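Cell surface protein (Putative S-layer protein) (Clostridioides difficile R20291, PDB 5NJL) is a cell-wall surface protein, putatively of the S-layer, that mediates cell adhesion in vitro and probably contributes to attachment to host cells. Local coordinates at residues Glu96-Ser101 with Glu162-Thr167; Val125-Ala130 with Arg144-Thr149; Ala135-Val140 with Ile157-Glu162; Lys153-Gly158 with Asn188-Leu193. All coordinates share one frame; numbering follows the deposited sequence. Where two conformers were deposited one is given.

All four contacts lie in one lobe, built on the antiparallel sheet 126-133, 138-145 and 152-158. Interactions 2 and 3 join the middle strand to its two neighbours near opposite ends, their centres about 22 Å apart. Interaction 4 lays the loop 188-193 against strand 152-158, and shares I157 and G158 with interaction 3. Interaction 1, whose centre is about 9 Å from that of interaction 3, ties the entry to helix 101-115 to the chain leaving the sheet; Y98 CE2 packs 3.4 Å from I157 CG2. L166 connects further, its CD1 3.8 Å from V128 CG1 and its CD2 3.6 Å from L193 CD2. The bound sulfates probably come from the crystallisation liquor.

Interaction 1 of 4, residues Glu96-Ser101 with Glu162-Thr167; sequences EKYENS and EKIDLT. With SO4 (sulfate ion), chain L; SO4 (sulfate ion), chain U.
A single backbone bridge between two loops, K97 opposite E162, defines this surface contact, and a tyrosine laid across the second loop extends it. The CA atoms of K97 and E162 are 4.2 Å apart, and K163 N donates to E96 O at 2.9 Å with an N-H...O angle of 167°. The Y98 ring crosses to the partner loop: with CG beside its backbone N (chi1 -57°), it passes over the next residues there. K163 CG lies over one ring face, 3.9 Å from the centroid and 18° off the normal, a CH-pi contact from the lysine's aliphatic part. At the ring's far end the hydroxyl accepts from I164 N, with 3.1 Å between I164 N and Y98 OH, and I164 CD1 packs 3.6 Å from the same Y98 OH. That oxygen is also hydrogen-bonded to E107, so the tyrosine is held from both loop and helix. N100 is the N-cap of helix 101-115: its OD1 accepts from D103 N, while ND2 donates to O2 of the chain L sulfate at 2.9 Å. The bridge thus sits just before helix 101-115, while Y98 and I164 both pack on I157 of strand 152-158.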
loop_
_atom_site.group_PDB
_atom_site.type_symbol
_atom_site.label_atom_id
_atom_site.label_comp_id
_atom_site.label_asym_id
_atom_site.label_seq_id
_atom_site.Cartn_x
_atom_site.Cartn_y
_atom_site.Cartn_z
ATOM N N GLU A 96 -15.457 -6.591 0.103
ATOM C CA GLU A 96 -14.353 -6.945 0.963
ATOM C C GLU A 96 -14.253 -8.460 1.116
ATOM O O GLU A 96 -15.253 -9.171 1.009
ATOM C CB GLU A 96 -14.488 -6.225 2.323
ATOM C CG GLU A 96 -14.163 -4.733 2.134
ATOM C CD GLU A 96 -14.125 -3.877 3.394
ATOM O OE1 GLU A 96 -14.766 -4.230 4.400
ATOM O OE2 GLU A 96 -13.485 -2.796 3.320
ATOM N N LYS A 97 -13.042 -8.934 1.344
ATOM C CA LYS A 97 -12.756 -10.348 1.498
ATOM C C LYS A 97 -12.509 -10.749 2.958
ATOM O O LYS A 97 -12.091 -9.930 3.777
ATOM C CB LYS A 97 -11.547 -10.713 0.656
ATOM C CG LYS A 97 -11.727 -10.482 -0.842
ATOM C CD LYS A 97 -10.420 -10.767 -1.551
ATOM C CE LYS A 97 -10.618 -10.978 -3.049
ATOM N NZ LYS A 97 -9.291 -10.980 -3.718
ATOM N N TYR A 98 -12.748 -12.025 3.264
ATOM C CA TYR A 98 -12.296 -12.605 4.532
ATOM C C TYR A 98 -10.772 -12.665 4.499
ATOM O O TYR A 98 -10.197 -13.256 3.596
ATOM C CB TYR A 98 -12.908 -14.006 4.743
ATOM C CG TYR A 98 -14.429 -13.974 4.707
ATOM C CD1 TYR A 98 -15.144 -13.474 5.782
ATOM C CD2 TYR A 98 -15.132 -14.390 3.582
ATOM C CE1 TYR A 98 -16.519 -13.429 5.762
ATOM C CE2 TYR A 98 -16.500 -14.358 3.548
ATOM C CZ TYR A 98 -17.194 -13.864 4.628
ATOM O OH TYR A 98 -18.534 -13.769 4.598
ATOM N N GLU A 99 -10.111 -12.038 5.464
ATOM C CA GLU A 99 -8.645 -11.930 5.443
ATOM C C GLU A 99 -7.970 -12.896 6.385
ATOM O O GLU A 99 -6.809 -13.214 6.196
ATOM C CB GLU A 99 -8.224 -10.489 5.750
ATOM C CG GLU A 99 -8.626 -9.557 4.616
ATOM C CD GLU A 99 -8.215 -8.109 4.809
ATOM O OE1 GLU A 99 -8.124 -7.640 5.966
ATOM O OE2 GLU A 99 -7.999 -7.431 3.782
ATOM N N ASN A 100 -8.699 -13.397 7.379
ATOM C CA ASN A 100 -8.110 -14.292 8.362
ATOM C C ASN A 100 -9.181 -15.146 9.045
ATOM O O ASN A 100 -10.381 -14.940 8.844
ATOM C CB ASN A 100 -7.346 -13.454 9.404
ATOM C CG ASN A 100 -8.175 -12.336 9.959
ATOM O OD1 ASN A 100 -9.310 -12.540 10.375
ATOM N ND2 ASN A 100 -7.627 -11.138 9.952
ATOM N N SER A 101 -8.726 -16.083 9.861
ATOM C CA SER A 101 -9.593 -16.981 10.617
ATOM C C SER A 101 -10.632 -16.262 11.456
ATOM O O SER A 101 -11.796 -16.693 11.486
ATOM C CB SER A 101 -8.747 -17.924 11.477
ATOM O OG SER A 101 -7.930 -18.747 10.632
ATOM N N GLU A 162 -14.804 -13.387 -1.162
ATOM C CA GLU A 162 -15.616 -12.192 -0.932
ATOM C C GLU A 162 -16.694 -12.468 0.109
ATOM O O GLU A 162 -17.261 -13.582 0.152
ATOM C CB GLU A 162 -16.246 -11.701 -2.247
ATOM C CG GLU A 162 -15.176 -11.252 -3.259
ATOM C CD GLU A 162 -15.721 -10.854 -4.636
ATOM O OE1 GLU A 162 -16.904 -11.109 -4.945
ATOM O OE2 GLU A 162 -14.934 -10.282 -5.425
ATOM N N LYS A 163 -16.951 -11.464 0.953
ATOM C CA LYS A 163 -17.951 -11.564 2.010
ATOM C C LYS A 163 -19.315 -11.819 1.422
ATOM O O LYS A 163 -19.688 -11.210 0.431
ATOM C CB LYS A 163 -17.978 -10.326 2.887
ATOM C CG LYS A 163 -16.718 -10.248 3.750
ATOM C CD LYS A 163 -16.728 -9.047 4.685
ATOM C CE LYS A 163 -15.492 -9.090 5.567
ATOM N NZ LYS A 163 -15.576 -8.003 6.582
ATOM N N ILE A 164 -20.035 -12.748 2.033
ATOM C CA ILE A 164 -21.310 -13.178 1.492
ATOM C C ILE A 164 -22.451 -12.497 2.264
ATOM O O ILE A 164 -22.242 -11.950 3.356
ATOM C CB ILE A 164 -21.429 -14.728 1.341
ATOM C CG1 ILE A 164 -21.007 -15.512 2.569
ATOM C CG2 ILE A 164 -20.561 -15.233 0.210
ATOM C CD1 ILE A 164 -21.769 -15.143 3.790
ATOM N N ASP A 165 -23.650 -12.515 1.689
ATOM C CA ASP A 165 -24.816 -11.869 2.291
ATOM C C ASP A 165 -26.027 -12.727 1.954
ATOM O O ASP A 165 -26.415 -12.809 0.796
ATOM C CB ASP A 165 -24.937 -10.464 1.691
ATOM C CG ASP A 165 -26.109 -9.651 2.238
ATOM O OD1 ASP A 165 -26.929 -10.113 3.088
ATOM O OD2 ASP A 165 -26.206 -8.493 1.764
ATOM N N LEU A 166 -26.602 -13.361 2.973
ATOM C CA LEU A 166 -27.742 -14.261 2.777
ATOM C C LEU A 166 -29.064 -13.518 2.526
ATOM O O LEU A 166 -30.062 -14.151 2.169
ATOM C CB LEU A 166 -27.878 -15.214 3.963
ATOM C CG LEU A 166 -26.667 -16.101 4.234
ATOM C CD1 LEU A 166 -26.898 -16.984 5.448
ATOM C CD2 LEU A 166 -26.335 -16.941 3.019
ATOM N N THR A 167 -29.082 -12.180 2.700
ATOM C CA THR A 167 -30.214 -11.367 2.269
ATOM C C THR A 167 -30.184 -11.046 0.772
ATOM O O THR A 167 -31.210 -10.669 0.218
ATOM C CB THR A 167 -30.352 -10.038 3.060
ATOM O OG1 THR A 167 -29.296 -9.148 2.701
ATOM C CG2 THR A 167 -30.308 -10.292 4.533
HETATM S S SO4 L . -4.211 -10.652 9.101
HETATM O O1 SO4 L . -4.021 -9.450 9.951
HETATM O O2 SO4 L . -5.412 -10.481 8.250
HETATM O O3 SO4 L . -4.342 -11.858 9.961
HETATM O O4 SO4 L . -3.035 -10.811 8.218
HETATM S S SO4 U . -4.748 -15.826 10.724
HETATM O O1 SO4 U . -5.092 -14.554 11.410
HETATM O O2 SO4 U . -3.468 -15.620 10.005
HETATM O O3 SO4 U . -4.584 -16.874 11.765
HETATM O O4 SO4 U . -5.784 -16.257 9.722
#

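Interaction 2 of 4, residues Val125-Ala130 with Arg144-Thr149; sequences VADVKA and RDKTDT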
loop_
_atom_site.group_PDB
_atom_site.type_symbol
_atom_site.label_atom_id
_atom_site.label_comp_id
_atom_site.label_asym_id
_atom_site.label_seq_id
_atom_site.Cartn_x
_atom_site.Cartn_y
_atom_site.Cartn_z
ATOM N N VAL A 125 -36.970 -18.003 3.579
ATOM C CA VAL A 125 -37.430 -19.251 2.989
ATOM C C VAL A 125 -36.622 -20.481 3.405
ATOM O O VAL A 125 -36.943 -21.587 2.966
ATOM C CB VAL A 125 -37.444 -19.132 1.448
ATOM C CG1 VAL A 125 -38.446 -18.050 1.046
ATOM C CG2 VAL A 125 -36.037 -18.864 0.873
ATOM N N ALA A 126 -35.585 -20.289 4.227
ATOM C CA ALA A 126 -34.695 -21.388 4.625
ATOM C C ALA A 126 -34.262 -21.305 6.073
ATOM O O ALA A 126 -34.076 -20.193 6.599
ATOM C CB ALA A 126 -33.476 -21.421 3.705
ATOM N N ASP A 127 -34.096 -22.473 6.710
ATOM C CA ASP A 127 -33.438 -22.600 8.008
ATOM C C ASP A 127 -31.939 -22.502 7.717
ATOM O O ASP A 127 -31.471 -23.078 6.741
ATOM C CB ASP A 127 -33.643 -23.973 8.666
ATOM C CG ASP A 127 -35.078 -24.393 8.774
ATOM O OD1 ASP A 127 -35.937 -23.543 9.146
ATOM O OD2 ASP A 127 -35.318 -25.606 8.507
ATOM N N VAL A 128 -31.192 -21.822 8.577
ATOM C CA VAL A 128 -29.775 -21.520 8.298
ATOM C C VAL A 128 -28.949 -21.966 9.464
ATOM O O VAL A 128 -29.285 -21.670 10.627
ATOM C CB VAL A 128 -29.538 -20.001 8.071
ATOM C CG1 VAL A 128 -28.061 -19.719 7.802
ATOM C CG2 VAL A 128 -30.364 -19.508 6.906
ATOM N N LYS A 129 -27.864 -22.670 9.169
ATOM C CA LYS A 129 -26.806 -22.897 10.118
ATOM C C LYS A 129 -25.516 -22.375 9.557
ATOM O O LYS A 129 -25.258 -22.492 8.356
ATOM C CB LYS A 129 -26.622 -24.380 10.393
ATOM C CG LYS A 129 -27.830 -25.085 10.946
ATOM C CD LYS A 129 -27.979 -24.866 12.414
ATOM C CE LYS A 129 -28.930 -25.893 12.990
ATOM N NZ LYS A 129 -29.175 -25.490 14.379
ATOM N N ALA A 130 -24.677 -21.807 10.415
ATOM C CA ALA A 130 -23.392 -21.336 9.945
ATOM C C ALA A 130 -22.363 -21.739 10.949
ATOM O O ALA A 130 -22.518 -21.442 12.144
ATOM C CB ALA A 130 -23.404 -19.831 9.763
ATOM N N ARG A 144 -31.623 -25.244 4.551
ATOM C CA ARG A 144 -32.692 -26.174 4.242
ATOM C C ARG A 144 -33.970 -25.400 4.011
ATOM O O ARG A 144 -34.260 -24.478 4.770
ATOM C CB ARG A 144 -32.804 -27.086 5.448
ATOM C CG ARG A 144 -33.770 -28.210 5.404
ATOM C CD ARG A 144 -33.524 -29.094 6.638
ATOM N NE ARG A 144 -33.975 -28.423 7.860
ATOM C CZ ARG A 144 -34.182 -29.014 9.026
ATOM N NH1 ARG A 144 -33.925 -30.315 9.211
ATOM N NH2 ARG A 144 -34.638 -28.270 10.035
ATOM N N ASP A 145 -34.743 -25.772 2.994
ATOM C CA ASP A 145 -36.023 -25.121 2.724
ATOM C C ASP A 145 -36.944 -25.324 3.964
ATOM O O ASP A 145 -36.911 -26.374 4.592
ATOM C CB ASP A 145 -36.742 -25.709 1.500
ATOM C CG ASP A 145 -35.905 -25.693 0.217
ATOM O OD1 ASP A 145 -35.517 -24.592 -0.224
ATOM O OD2 ASP A 145 -35.715 -26.791 -0.388
ATOM N N LYS A 146 -37.684 -24.287 4.342
ATOM C CA LYS A 146 -38.628 -24.376 5.474
ATOM C C LYS A 146 -39.872 -25.201 5.151
ATOM O O LYS A 146 -40.379 -25.886 6.030
ATOM C CB LYS A 146 -39.068 -22.981 5.909
ATOM C CG LYS A 146 -37.925 -22.163 6.488
ATOM C CD LYS A 146 -38.384 -20.769 6.883
ATOM C CE LYS A 146 -37.425 -20.151 7.908
ATOM N NZ LYS A 146 -37.680 -18.697 7.987
ATOM N N THR A 147 -40.349 -25.153 3.909
ATOM C CA THR A 147 -41.632 -25.768 3.563
ATOM C C THR A 147 -41.580 -26.594 2.279
ATOM O O THR A 147 -40.601 -26.559 1.531
ATOM C CB THR A 147 -42.754 -24.706 3.398
ATOM O OG1 THR A 147 -42.466 -23.856 2.284
ATOM C CG2 THR A 147 -42.936 -23.848 4.661
ATOM N N ASP A 148 -42.639 -27.367 2.081
ATOM C CA ASP A 148 -42.914 -28.126 0.860
ATOM C C ASP A 148 -41.922 -29.250 0.643
ATOM O O ASP A 148 -41.647 -29.958 1.603
ATOM C CB ASP A 148 -43.127 -27.163 -0.306
ATOM C CG ASP A 148 -44.310 -26.192 -0.023
ATOM O OD1 ASP A 148 -45.441 -26.679 0.341
ATOM O OD2 ASP A 148 -44.098 -24.968 -0.120
ATOM N N THR A 149 -41.362 -29.439 -0.549
ATOM C CA THR A 149 -40.431 -30.557 -0.730
ATOM C C THR A 149 -39.042 -30.065 -0.329
ATOM O O THR A 149 -38.375 -29.353 -1.105
ATOM C CB THR A 149 -40.423 -31.053 -2.181
ATOM O OG1 THR A 149 -41.741 -31.492 -2.519
ATOM C CG2 THR A 149 -39.415 -32.198 -2.379
HETATM O O HOH W 1 -36.672 -22.194 0.150
HETATM O O HOH W 2 -39.546 -23.091 1.988
#
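This is a backbone pairing at the open end of the beta hairpin of strands 126-133 and 138-145, with a salt bridge on one side. D127 and R144 form an antiparallel hydrogen-bonded pair: D127 N reaches R144 O at 2.8 Å, and R144 N returns to D127 O at 3.1 Å. Their side chains share a face of the sheet. The arginine bends at its third torsion (chi3 72°), turning its NE and NH2 edge to one carboxylate oxygen. D127 OD2 lies 3.2 Å from R144 NE and 3.1 Å from R144 NH2, close to the guanidinium plane, although the two flat groups are turned 70° apart. K146 N donates to V125 O at 3.1 Å, past the strand end. The extended K146 chain runs beside A126, its CE 3.6 Å from A126 O, and its ammonium bonds to Y123 O. Water 1 joins V125 O to D145 OD1, which also accepts from V187 N, while D145 OD2 is hydrogen-bonded to T151 OG1. This is an antiparallel beta hairpin with a cross-strand Asp-Arg salt bridge.

Interaction 3 of 4, residues Ala135-Val140 with Ile157-Glu162; sequences AKDKLV and IGIGDE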
loop_
_atom_site.group_PDB
_atom_site.type_symbol
_atom_site.label_atom_id
_atom_site.label_comp_id
_atom_site.label_asym_id
_atom_site.label_seq_id
_atom_site.Cartn_x
_atom_site.Cartn_y
_atom_site.Cartn_z
ATOM N N ALA A 135 -10.540 -26.294 12.465
ATOM C CA ALA A 135 -9.528 -27.197 11.940
ATOM C C ALA A 135 -9.246 -26.956 10.462
ATOM O O ALA A 135 -8.084 -26.852 10.071
ATOM C CB ALA A 135 -9.946 -28.637 12.152
ATOM N N LYS A 136 -10.307 -26.924 9.652
ATOM C CA LYS A 136 -10.202 -26.722 8.188
ATOM C C LYS A 136 -10.028 -25.257 7.799
ATOM O O LYS A 136 -9.688 -24.966 6.658
ATOM C CB LYS A 136 -11.459 -27.211 7.476
ATOM C CG LYS A 136 -11.726 -28.698 7.561
ATOM C CD LYS A 136 -13.091 -29.047 6.974
ATOM C CE LYS A 136 -13.210 -28.691 5.494
ATOM N NZ LYS A 136 -14.454 -29.237 4.878
ATOM N N ASP A 137 -10.332 -24.353 8.730
ATOM C CA ASP A 137 -10.305 -22.929 8.498
ATOM C C ASP A 137 -11.308 -22.485 7.403
ATOM O O ASP A 137 -10.961 -21.752 6.472
ATOM C CB ASP A 137 -8.874 -22.519 8.142
ATOM C CG ASP A 137 -8.559 -21.139 8.543
ATOM O OD1 ASP A 137 -9.299 -20.530 9.343
ATOM O OD2 ASP A 137 -7.530 -20.660 8.046
ATOM N N LYS A 138 -12.557 -22.923 7.561
ATOM C CA LYS A 138 -13.639 -22.616 6.626
ATOM C C LYS A 138 -14.919 -22.190 7.343
ATOM O O LYS A 138 -15.208 -22.670 8.445
ATOM C CB LYS A 138 -13.951 -23.854 5.777
ATOM C CG LYS A 138 -12.791 -24.355 4.921
ATOM C CD LYS A 138 -12.327 -23.340 3.890
ATOM C CE LYS A 138 -11.121 -23.870 3.107
ATOM N NZ LYS A 138 -10.537 -22.845 2.194
ATOM N N LEU A 139 -15.675 -21.305 6.706
ATOM C CA LEU A 139 -17.050 -20.989 7.121
ATOM C C LEU A 139 -17.951 -21.920 6.293
ATOM O O LEU A 139 -17.844 -21.944 5.067
ATOM C CB LEU A 139 -17.357 -19.538 6.817
ATOM C CG LEU A 139 -18.779 -19.029 6.880
ATOM C CD1 LEU A 139 -19.304 -19.127 8.295
ATOM C CD2 LEU A 139 -18.882 -17.615 6.382
ATOM N N VAL A 140 -18.793 -22.696 6.963
ATOM C CA VAL A 140 -19.676 -23.650 6.294
ATOM C C VAL A 140 -21.108 -23.215 6.568
ATOM O O VAL A 140 -21.572 -23.206 7.725
ATOM C CB VAL A 140 -19.410 -25.063 6.804
ATOM C CG1 VAL A 140 -20.289 -26.093 6.115
ATOM C CG2 VAL A 140 -17.923 -25.411 6.672
ATOM N N ILE A 157 -16.964 -21.434 2.498
ATOM C CA ILE A 157 -16.396 -20.095 2.297
ATOM C C ILE A 157 -15.045 -20.099 3.020
ATOM O O ILE A 157 -14.945 -20.558 4.168
ATOM C CB ILE A 157 -17.322 -18.999 2.871
ATOM C CG1 ILE A 157 -18.739 -19.043 2.262
ATOM C CG2 ILE A 157 -16.728 -17.607 2.685
ATOM C CD1 ILE A 157 -18.823 -18.682 0.803
ATOM N N GLY A 158 -14.006 -19.607 2.347
ATOM C CA GLY A 158 -12.658 -19.593 2.911
ATOM C C GLY A 158 -11.996 -18.226 2.961
ATOM O O GLY A 158 -12.534 -17.224 2.494
ATOM N N ILE A 159 -10.791 -18.216 3.509
ATOM C CA ILE A 159 -9.977 -17.016 3.549
ATOM C C ILE A 159 -9.723 -16.629 2.101
ATOM O O ILE A 159 -9.434 -17.481 1.253
ATOM C CB ILE A 159 -8.648 -17.240 4.311
ATOM C CG1 ILE A 159 -8.934 -17.502 5.801
ATOM C CG2 ILE A 159 -7.749 -16.001 4.189
ATOM C CD1 ILE A 159 -7.759 -18.024 6.592
ATOM N N GLY A 160 -9.903 -15.354 1.808
ATOM C CA GLY A 160 -9.677 -14.828 0.479
ATOM C C GLY A 160 -10.928 -14.738 -0.351
ATOM O O GLY A 160 -10.914 -14.112 -1.390
ATOM N N ASP A 161 -12.031 -15.345 0.099
ATOM C CA ASP A 161 -13.314 -15.189 -0.585
ATOM C C ASP A 161 -13.986 -13.883 -0.238
ATOM O O ASP A 161 -13.768 -13.312 0.842
ATOM C CB ASP A 161 -14.243 -16.384 -0.262
ATOM C CG ASP A 161 -13.784 -17.682 -0.921
ATOM O OD1 ASP A 161 -13.117 -17.634 -1.996
ATOM O OD2 ASP A 161 -14.103 -18.772 -0.398
ATOM N N GLU A 162 -14.804 -13.387 -1.162
ATOM C CA GLU A 162 -15.616 -12.192 -0.932
ATOM C C GLU A 162 -16.694 -12.468 0.109
ATOM O O GLU A 162 -17.261 -13.582 0.152
ATOM C CB GLU A 162 -16.246 -11.701 -2.247
ATOM C CG GLU A 162 -15.176 -11.252 -3.259
ATOM C CD GLU A 162 -15.721 -10.854 -4.636
ATOM O OE1 GLU A 162 -16.904 -11.109 -4.945
ATOM O OE2 GLU A 162 -14.934 -10.282 -5.425
HETATM O O HOH W 3 -9.840 -20.839 4.154
#
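L139 and I157 form an antiparallel hydrogen-bonded pair between strands 138-145 and 152-158: L139 N donates to I157 O at 2.7 Å, and I157 N to L139 O at 2.8 Å, with N-H...O angles of 156° and 158°. Their side chains project together from one face of the sheet, L139 CB being 4.0 Å from I157 CB. Helix 101-115 packs on L139 through L104, E107 and A108, while I157 meets Y98 and I164, so this face is buried. K138 takes the other direction. Its chain bends at the second torsion (chi2 -62°), which carries CD over the backbone to 3.9 Å from G158 CA. The ammonium meets water 3, which accepts from K138 NZ and I159 N and donates to D137 O, stitching the diverging ends of the two strands together. Beyond the pair, a type II turn from G158 to D161 reverses the chain; D161 N donates to G158 O at 3.1 Å, and D161 OD2 accepts from G158 N at 2.9 Å, so both ends of the turn are tied. D137 OD1 is hydrogen-bonded to Y132 OH and S101 OG, which fixes the carboxylate beside I159. The chemistry is therefore divided: apolar packing holds the helix-covered face, whereas a shared water and a carboxylate satisfy the backbone amides of I159 and G158 where regular strand pairing gives way to the turn.

Interaction 4 of 4, residues Lys153-Gly158 with Asn188-Leu193; sequences KTIEIG and NKIVKL. With SO4 (sulfate ion), chain I.
K153 and I155, alternate residues of strand 152-158 at the edge of the three-stranded antiparallel sheet, point toward the loop 188-193. Along K153, CB sits 4.4 Å from N188 CA. CG, set anti to the backbone N (chi1 -179°), is 4.4 Å from I190 CB. A bend at chi2 (75°) then sends the chain across the oxygen end of the I190 carbonyl: CD approaches it, and CE comes within 3.1 Å of I190 O. At the tip, NZ is also 3.1 Å from I190 O and makes a weak bond to water 4, which donates to V191 O. I155 supplies the more apolar part of the contact. Its CD1 lies 3.9 Å from V191 O and 4.3 Å from I190 CG2. I190 and L193 also touch L143 and I141 of the middle strand, so the loop spans two strands. V191 and K192 form a classic beta bulge opposite V171. The side chains of I155 and L193 run antiparallel past one another, I155 CG2 4.1 Å from L193 CD1.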
loop_
_atom_site.group_PDB
_atom_site.type_symbol
_atom_site.label_atom_id
_atom_site.label_comp_id
_atom_site.label_asym_id
_atom_site.label_seq_id
_atom_site.Cartn_x
_atom_site.Cartn_y
_atom_site.Cartn_z
ATOM N N LYS A 153 -28.626 -27.373 1.023
ATOM C CA LYS A 153 -27.412 -26.945 0.323
ATOM C C LYS A 153 -26.376 -26.599 1.376
ATOM O O LYS A 153 -26.703 -25.973 2.389
ATOM C CB LYS A 153 -27.710 -25.714 -0.531
ATOM C CG LYS A 153 -26.522 -25.195 -1.310
ATOM C CD LYS A 153 -26.237 -26.114 -2.493
ATOM C CE LYS A 153 -24.887 -25.806 -3.095
ATOM N NZ LYS A 153 -24.774 -26.614 -4.337
ATOM N N THR A 154 -25.142 -27.018 1.147
ATOM C CA THR A 154 -24.027 -26.614 1.969
ATOM C C THR A 154 -23.037 -25.861 1.089
ATOM O O THR A 154 -22.663 -26.349 0.010
ATOM C CB THR A 154 -23.360 -27.827 2.655
ATOM O OG1 THR A 154 -24.260 -28.346 3.630
ATOM C CG2 THR A 154 -22.085 -27.406 3.391
ATOM N N ILE A 155 -22.581 -24.708 1.571
ATOM C CA ILE A 155 -21.638 -23.845 0.851
ATOM C C ILE A 155 -20.441 -23.627 1.766
ATOM O O ILE A 155 -20.629 -23.302 2.952
ATOM C CB ILE A 155 -22.278 -22.463 0.553
ATOM C CG1 ILE A 155 -23.541 -22.592 -0.314
ATOM C CG2 ILE A 155 -21.291 -21.497 -0.092
ATOM C CD1 ILE A 155 -23.278 -23.019 -1.730
ATOM N N GLU A 156 -19.232 -23.781 1.208
ATOM C CA GLU A 156 -17.975 -23.573 1.946
ATOM C C GLU A 156 -17.331 -22.250 1.511
ATOM O O GLU A 156 -17.180 -21.982 0.307
ATOM C CB GLU A 156 -17.008 -24.751 1.749
ATOM C CG GLU A 156 -15.600 -24.538 2.311
ATOM C CD GLU A 156 -14.653 -25.691 1.998
ATOM O OE1 GLU A 156 -14.963 -26.823 2.430
ATOM O OE2 GLU A 156 -13.613 -25.458 1.322
ATOM N N ILE A 157 -16.964 -21.434 2.498
ATOM C CA ILE A 157 -16.396 -20.095 2.297
ATOM C C ILE A 157 -15.045 -20.099 3.020
ATOM O O ILE A 157 -14.945 -20.558 4.168
ATOM C CB ILE A 157 -17.322 -18.999 2.871
ATOM C CG1 ILE A 157 -18.739 -19.043 2.262
ATOM C CG2 ILE A 157 -16.728 -17.607 2.685
ATOM C CD1 ILE A 157 -18.823 -18.682 0.803
ATOM N N GLY A 158 -14.006 -19.607 2.347
ATOM C CA GLY A 158 -12.658 -19.593 2.911
ATOM C C GLY A 158 -11.996 -18.226 2.961
ATOM O O GLY A 158 -12.534 -17.224 2.494
ATOM N N ASN A 188 -31.412 -26.038 -2.989
ATOM C CA ASN A 188 -30.465 -26.887 -3.730
ATOM C C ASN A 188 -30.151 -26.386 -5.141
ATOM O O ASN A 188 -29.269 -26.917 -5.749
ATOM C CB ASN A 188 -30.852 -28.372 -3.765
ATOM C CG ASN A 188 -32.076 -28.664 -4.618
ATOM O OD1 ASN A 188 -32.883 -27.794 -4.950
ATOM N ND2 ASN A 188 -32.225 -29.930 -4.946
ATOM N N LYS A 189 -30.845 -25.378 -5.624
ATOM C CA LYS A 189 -30.477 -24.706 -6.879
ATOM C C LYS A 189 -29.390 -23.596 -6.721
ATOM O O LYS A 189 -28.903 -23.064 -7.722
ATOM C CB LYS A 189 -31.723 -24.132 -7.535
ATOM C CG LYS A 189 -32.781 -25.185 -7.870
ATOM C CD LYS A 189 -32.227 -26.323 -8.732
ATOM C CE LYS A 189 -33.336 -27.186 -9.320
ATOM N NZ LYS A 189 -32.777 -28.433 -9.906
ATOM N N ILE A 190 -29.005 -23.283 -5.483
ATOM C CA ILE A 190 -27.952 -22.290 -5.213
ATOM C C ILE A 190 -26.629 -22.918 -5.584
ATOM O O ILE A 190 -26.325 -24.036 -5.174
ATOM C CB ILE A 190 -27.920 -21.846 -3.741
ATOM C CG1 ILE A 190 -29.196 -21.099 -3.403
ATOM C CG2 ILE A 190 -26.674 -20.982 -3.441
ATOM C CD1 ILE A 190 -29.389 -20.856 -1.919
ATOM N N VAL A 191 -25.865 -22.200 -6.398
ATOM C CA VAL A 191 -24.506 -22.558 -6.750
ATOM C C VAL A 191 -23.544 -21.686 -5.961
ATOM O O VAL A 191 -22.519 -22.174 -5.495
ATOM C CB VAL A 191 -24.265 -22.426 -8.268
ATOM C CG1 VAL A 191 -22.773 -22.526 -8.609
ATOM C CG2 VAL A 191 -25.045 -23.511 -9.004
ATOM N N LYS A 192 -23.858 -20.414 -5.811
ATOM C CA LYS A 192 -23.076 -19.564 -4.936
ATOM C C LYS A 192 -23.936 -18.506 -4.318
ATOM O O LYS A 192 -24.983 -18.132 -4.861
ATOM C CB LYS A 192 -21.862 -18.975 -5.674
ATOM C CG LYS A 192 -22.152 -18.208 -6.930
ATOM C CD LYS A 192 -20.863 -17.907 -7.719
ATOM C CE LYS A 192 -21.219 -17.198 -9.012
ATOM N NZ LYS A 192 -20.077 -16.764 -9.845
ATOM N N LEU A 193 -23.538 -18.078 -3.133
ATOM C CA LEU A 193 -24.271 -17.077 -2.405
ATOM C C LEU A 193 -23.983 -15.693 -2.969
ATOM O O LEU A 193 -22.911 -15.442 -3.545
ATOM C CB LEU A 193 -23.944 -17.126 -0.931
ATOM C CG LEU A 193 -24.225 -18.440 -0.214
ATOM C CD1 LEU A 193 -23.599 -18.396 1.161
ATOM C CD2 LEU A 193 -25.733 -18.637 -0.114
HETATM S S SO4 I . -29.907 -27.617 -12.530
HETATM O O1 SO4 I . -31.045 -26.665 -12.542
HETATM O O2 SO4 I . -28.629 -26.910 -12.296
HETATM O O3 SO4 I . -29.855 -28.318 -13.837
HETATM O O4 SO4 I . -30.096 -28.595 -11.431
HETATM O O HOH W 4 -22.152 -24.765 -5.160
#